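Local coordinates for protein AimR transcriptional regulator (Bacillus phage phi3T, PDB 5ZVV) that regulates the phage's lysis-lysogeny decision, activating transcription of the aimX locus as a dimer until the arbitrium peptide converts it to an inactive monomer, at residues R121-K125 against N126-L130; T311-L314 against D315-S319. One frame throughout, in Å; residues are numbered along the deposited sequence.

Contact 1: residues R121-K125 against N126-L130; sequences RKLNK and NEISL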
loop_
_atom_site.group_PDB
_atom_site.type_symbol
_atom_site.label_atom_id
_atom_site.label_comp_id
_atom_site.label_asym_id
_atom_site.label_seq_id
_atom_site.Cartn_x
_atom_site.Cartn_y
_atom_site.Cartn_z
ATOM N N ARG A 121 5.527 -8.629 -18.704
ATOM C CA ARG A 121 5.558 -10.086 -18.648
ATOM C C ARG A 121 6.478 -10.581 -17.541
ATOM O O ARG A 121 6.175 -11.582 -16.878
ATOM C CB ARG A 121 5.987 -10.643 -20.003
ATOM C CG ARG A 121 4.927 -10.472 -21.075
ATOM C CD ARG A 121 3.740 -11.366 -20.779
ATOM N NE ARG A 121 4.096 -12.772 -20.930
ATOM C CZ ARG A 121 3.586 -13.760 -20.202
ATOM N NH1 ARG A 121 2.698 -13.501 -19.253
ATOM N NH2 ARG A 121 3.978 -15.007 -20.416
ATOM N N LYS A 122 7.607 -9.902 -17.327
ATOM C CA LYS A 122 8.476 -10.270 -16.215
ATOM C C LYS A 122 7.782 -10.061 -14.876
ATOM O O LYS A 122 8.032 -10.807 -13.922
ATOM C CB LYS A 122 9.779 -9.475 -16.277
ATOM C CG LYS A 122 10.694 -9.885 -17.418
ATOM C CD LYS A 122 11.950 -9.030 -17.453
ATOM C CE LYS A 122 12.850 -9.424 -18.609
ATOM N NZ LYS A 122 14.042 -8.538 -18.710
ATOM N N LEU A 123 6.903 -9.060 -14.788
ATOM C CA LEU A 123 6.101 -8.889 -13.582
ATOM C C LEU A 123 5.068 -10.000 -13.450
ATOM O O LEU A 123 4.820 -10.493 -12.344
ATOM C CB LEU A 123 5.421 -7.520 -13.585
ATOM C CG LEU A 123 6.289 -6.307 -13.247
ATOM C CD1 LEU A 123 5.532 -5.019 -13.531
ATOM C CD2 LEU A 123 6.732 -6.355 -11.795
ATOM N N ASN A 124 4.453 -10.404 -14.568
ATOM C CA ASN A 124 3.498 -11.508 -14.526
ATOM C C ASN A 124 4.140 -12.778 -13.979
ATOM O O ASN A 124 3.531 -13.493 -13.174
ATOM C CB ASN A 124 2.922 -11.769 -15.920
ATOM C CG ASN A 124 2.136 -10.590 -16.465
ATOM O OD1 ASN A 124 1.913 -10.490 -17.673
ATOM N ND2 ASN A 124 1.717 -9.688 -15.580
ATOM N N LYS A 125 5.366 -13.070 -14.402
ATOM C CA LYS A 125 6.083 -14.265 -13.975
ATOM C C LYS A 125 6.857 -14.068 -12.677
ATOM O O LYS A 125 7.524 -15.005 -12.225
ATOM C CB LYS A 125 7.052 -14.715 -15.072
ATOM C CG LYS A 125 6.435 -14.881 -16.448
ATOM C CD LYS A 125 7.529 -15.006 -17.494
ATOM C CE LYS A 125 6.965 -15.158 -18.891
ATOM N NZ LYS A 125 8.057 -15.160 -19.905
ATOM N N ASN A 126 6.784 -12.878 -12.074
ATOM C CA ASN A 126 7.561 -12.542 -10.879
ATOM C C ASN A 126 9.057 -12.762 -11.113
ATOM O O ASN A 126 9.777 -13.270 -10.251
ATOM C CB ASN A 126 7.072 -13.326 -9.657
ATOM C CG ASN A 126 7.613 -12.772 -8.351
ATOM O OD1 ASN A 126 8.239 -11.712 -8.326
ATOM N ND2 ASN A 126 7.371 -13.488 -7.259
ATOM N N GLU A 127 9.526 -12.385 -12.302
ATOM C CA GLU A 127 10.938 -12.469 -12.647
ATOM C C GLU A 127 11.661 -11.145 -12.459
ATOM O O GLU A 127 12.874 -11.078 -12.677
ATOM C CB GLU A 127 11.102 -12.954 -14.091
ATOM C CG GLU A 127 10.621 -14.378 -14.322
ATOM C CD GLU A 127 10.624 -14.768 -15.787
ATOM O OE1 GLU A 127 10.741 -13.865 -16.643
ATOM O OE2 GLU A 127 10.509 -15.977 -16.085
ATOM N N ILE A 128 10.944 -10.095 -12.063
ATOM C CA ILE A 128 11.531 -8.792 -11.788
ATOM C C ILE A 128 10.799 -8.194 -10.595
ATOM O O ILE A 128 9.637 -8.514 -10.331
ATOM C CB ILE A 128 11.461 -7.853 -13.015
ATOM C CG1 ILE A 128 12.390 -6.651 -12.836
ATOM C CG2 ILE A 128 10.031 -7.391 -13.262
ATOM C CD1 ILE A 128 12.301 -5.641 -13.960
ATOM N N SER A 129 11.499 -7.341 -9.855
ATOM C CA SER A 129 10.869 -6.629 -8.757
ATOM C C SER A 129 9.976 -5.513 -9.294
ATOM O O SER A 129 10.147 -5.025 -10.415
ATOM C CB SER A 129 11.925 -6.053 -7.815
ATOM O OG SER A 129 11.340 -5.160 -6.882
ATOM N N LEU A 130 9.005 -5.114 -8.474
ATOM C CA LEU A 130 8.122 -4.016 -8.854
ATOM C C LEU A 130 8.897 -2.707 -8.958
ATOM O O LEU A 130 8.742 -1.952 -9.926
ATOM C CB LEU A 130 6.980 -3.901 -7.847
ATOM C CG LEU A 130 5.810 -2.990 -8.206
ATOM C CD1 LEU A 130 4.509 -3.620 -7.741
ATOM C CD2 LEU A 130 5.986 -1.615 -7.581
HETATM O O HOH W 1 9.739 -13.347 -19.612
HETATM O O HOH W 2 10.085 -16.733 -18.563
#
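Asn126 turns its backbone N back onto Leu123 O and, with the residue that follows, closes the last turn of a helix in a Schellman motif. It is the first residue to leave helical geometry, and its positive phi of 55° swings the chain round the helix end. The Asn126 N to Leu123 O bond is 3.1 Å long, with the donor well above the carbonyl plane. Glu127 N makes the second and shorter bond, 2.7 Å to Lys122 O, and this donor lies in the carbonyl plane, so the two carbonyls are gripped unequally, Lys122 O by the better-directed bond. The side chain of Glu127 then folds over Lys125: CD of Lys125 lies against one face of the carboxylate, 3.4 Å from OE2 of Glu127. The two charged ends stay apart, Lys125 NZ lying 4.4 Å from Glu127 OE1. Instead two waters each accept from NZ and donate to a different carboxylate oxygen, joining the opposite charges through water. Ile128 turns its CB toward the helix, with CG1 anti to the backbone N (chi1 -165°). CG2 is thereby set between two side chains, 3.7 Å from Lys122 CB and 3.8 Å from Leu123 CD2, forming the apolar part of the turn. Ser129 occupies the N-cap position of the next helix, where its OG makes a weak hydrogen bond to Asn131 N. At Leu130 the backbone passes Leu123 again, CA lying 4.0 Å from Leu123 CD2. The whole turn thus links helix 108-124 to helix 130-139 at the surface. Arg121 forms a salt bridge with Asp96 of helix 92-103, to which Lys125 adds a long, weak ion pair, while Leu130 packs on Ala158 and Tyr159 of helix 145-161.

Contact 2: residues T311-L314 against D315-S319; sequences TEIL and DELSS
The carboxylate of Asp315 offers one flat face to Thr311, whose backbone O stands almost directly over its centre, 3.0 Å from Asp315 CG. Thr311 CG2 lies on the same side but beyond the rim of the group, 3.9 Å from Asp315 OD2. With CG anti to its own carbonyl carbon (chi1 -72°), Asp315 leans back along the helix, and the two side chains run side by side in one direction. Thr311 O accepts from Asp315 N at 2.9 Å; over the carboxylate it merely meets other acceptors. Thr311 OG1, for its part, bonds to Ile307 O one turn earlier. Elsewhere on the helix surface, Leu317 CD1 meets two methyls of the preceding turn, at 3.9 Å from Leu314 CD2 and 4.1 Å from Ile313 CG2. Ile313 lies alongside Leu317, while Leu314 slants across it. Leu314 also reaches Lys334 and Ile337 of helix 324-338, whereas Ile313 packs on Arg297 and Tyr301 of helix 291-304. Further on, Ser318 OG bonds back to Asp315 O at 2.8 Å, and Ser319 OG to Glu316 O at 2.9 Å. The chemistry is therefore that of an amphipathic helix: leucines and isoleucine make much of the contact with neighbouring helices, Glu312, Asp315 and Glu316 are exposed, although Glu316 also touches Leu294, and the serine hydroxyls reinforce weak backbone bonds to the same two carbonyls.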
loop_
_atom_site.group_PDB
_atom_site.type_symbol
_atom_site.label_atom_id
_atom_site.label_comp_id
_atom_site.label_asym_id
_atom_site.label_seq_id
_atom_site.Cartn_x
_atom_site.Cartn_y
_atom_site.Cartn_z
ATOM N N THR A 311 -14.036 -33.264 6.500
ATOM C CA THR A 311 -12.971 -33.105 7.483
ATOM C C THR A 311 -11.661 -33.698 6.983
ATOM O O THR A 311 -10.584 -33.198 7.324
ATOM C CB THR A 311 -13.386 -33.748 8.809
ATOM O OG1 THR A 311 -14.577 -33.114 9.293
ATOM C CG2 THR A 311 -12.290 -33.603 9.856
ATOM N N GLU A 312 -11.727 -34.751 6.170
ATOM C CA GLU A 312 -10.516 -35.280 5.551
ATOM C C GLU A 312 -9.896 -34.251 4.610
ATOM O O GLU A 312 -8.686 -33.989 4.660
ATOM C CB GLU A 312 -10.840 -36.576 4.809
ATOM C CG GLU A 312 -9.631 -37.395 4.409
ATOM C CD GLU A 312 -9.999 -38.823 4.058
ATOM O OE1 GLU A 312 -11.191 -39.078 3.774
ATOM O OE2 GLU A 312 -9.099 -39.691 4.075
ATOM N N ILE A 313 -10.722 -33.644 3.753
ATOM C CA ILE A 313 -10.217 -32.625 2.835
ATOM C C ILE A 313 -9.627 -31.448 3.606
ATOM O O ILE A 313 -8.565 -30.924 3.249
ATOM C CB ILE A 313 -11.331 -32.177 1.871
ATOM C CG1 ILE A 313 -11.753 -33.340 0.971
ATOM C CG2 ILE A 313 -10.873 -30.991 1.035
ATOM C CD1 ILE A 313 -12.848 -32.985 -0.009
ATOM N N LEU A 314 -10.295 -31.020 4.681
ATOM C CA LEU A 314 -9.796 -29.885 5.453
ATOM C C LEU A 314 -8.504 -30.235 6.187
ATOM O O LEU A 314 -7.608 -29.391 6.318
ATOM C CB LEU A 314 -10.867 -29.406 6.433
ATOM C CG LEU A 314 -12.158 -28.869 5.803
ATOM C CD1 LEU A 314 -13.164 -28.463 6.866
ATOM C CD2 LEU A 314 -11.871 -27.698 4.873
ATOM N N ASP A 315 -8.391 -31.476 6.671
ATOM C CA ASP A 315 -7.141 -31.932 7.274
ATOM C C ASP A 315 -6.005 -31.900 6.264
ATOM O O ASP A 315 -4.880 -31.509 6.597
ATOM C CB ASP A 315 -7.304 -33.344 7.839
ATOM C CG ASP A 315 -8.157 -33.382 9.090
ATOM O OD1 ASP A 315 -8.527 -32.305 9.602
ATOM O OD2 ASP A 315 -8.463 -34.499 9.559
ATOM N N GLU A 316 -6.277 -32.319 5.024
ATOM C CA GLU A 316 -5.267 -32.191 3.977
ATOM C C GLU A 316 -4.940 -30.729 3.703
ATOM O O GLU A 316 -3.789 -30.395 3.402
ATOM C CB GLU A 316 -5.743 -32.883 2.697
ATOM C CG GLU A 316 -4.626 -33.261 1.724
ATOM C CD GLU A 316 -4.153 -32.099 0.864
ATOM O OE1 GLU A 316 -4.938 -31.151 0.652
ATOM O OE2 GLU A 316 -2.992 -32.135 0.401
ATOM N N LEU A 317 -5.934 -29.843 3.812
ATOM C CA LEU A 317 -5.706 -28.431 3.523
ATOM C C LEU A 317 -4.872 -27.752 4.602
ATOM O O LEU A 317 -4.151 -26.792 4.308
ATOM C CB LEU A 317 -7.042 -27.705 3.356
ATOM C CG LEU A 317 -7.790 -27.984 2.051
ATOM C CD1 LEU A 317 -9.188 -27.391 2.082
ATOM C CD2 LEU A 317 -6.997 -27.442 0.871
ATOM N N SER A 318 -4.957 -28.226 5.850
ATOM C CA SER A 318 -4.208 -27.592 6.931
ATOM C C SER A 318 -2.703 -27.665 6.699
ATOM O O SER A 318 -1.961 -26.800 7.179
ATOM C CB SER A 318 -4.564 -28.238 8.269
ATOM O OG SER A 318 -3.984 -29.526 8.375
ATOM N N SER A 319 -2.234 -28.683 5.978
ATOM C CA SER A 319 -0.822 -28.792 5.636
ATOM C C SER A 319 -0.465 -28.056 4.353
ATOM O O SER A 319 0.725 -27.892 4.064
ATOM C CB SER A 319 -0.418 -30.267 5.510
ATOM O OG SER A 319 -1.119 -30.903 4.455
#

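How the contacts relate
Contacts 1 and 2 illustrate the same principle, local interactions within a few residues, in two different helices: contact 1 leads out of helix 108-124 and into the next, and contact 2 runs along helix 307-318. They occur in series along the chain within the AimR-like region, a member of the TPR clan, and the succession of helices is consistent with a TPR-like helical array. The centres of contact 1 and contact 2 lie about 32 Å apart, and the nearest atoms of contact 1 and contact 2 are about 19 Å apart, without touching. Neither contact meets the other subunit of the dimer, so each joins helices within its own chain.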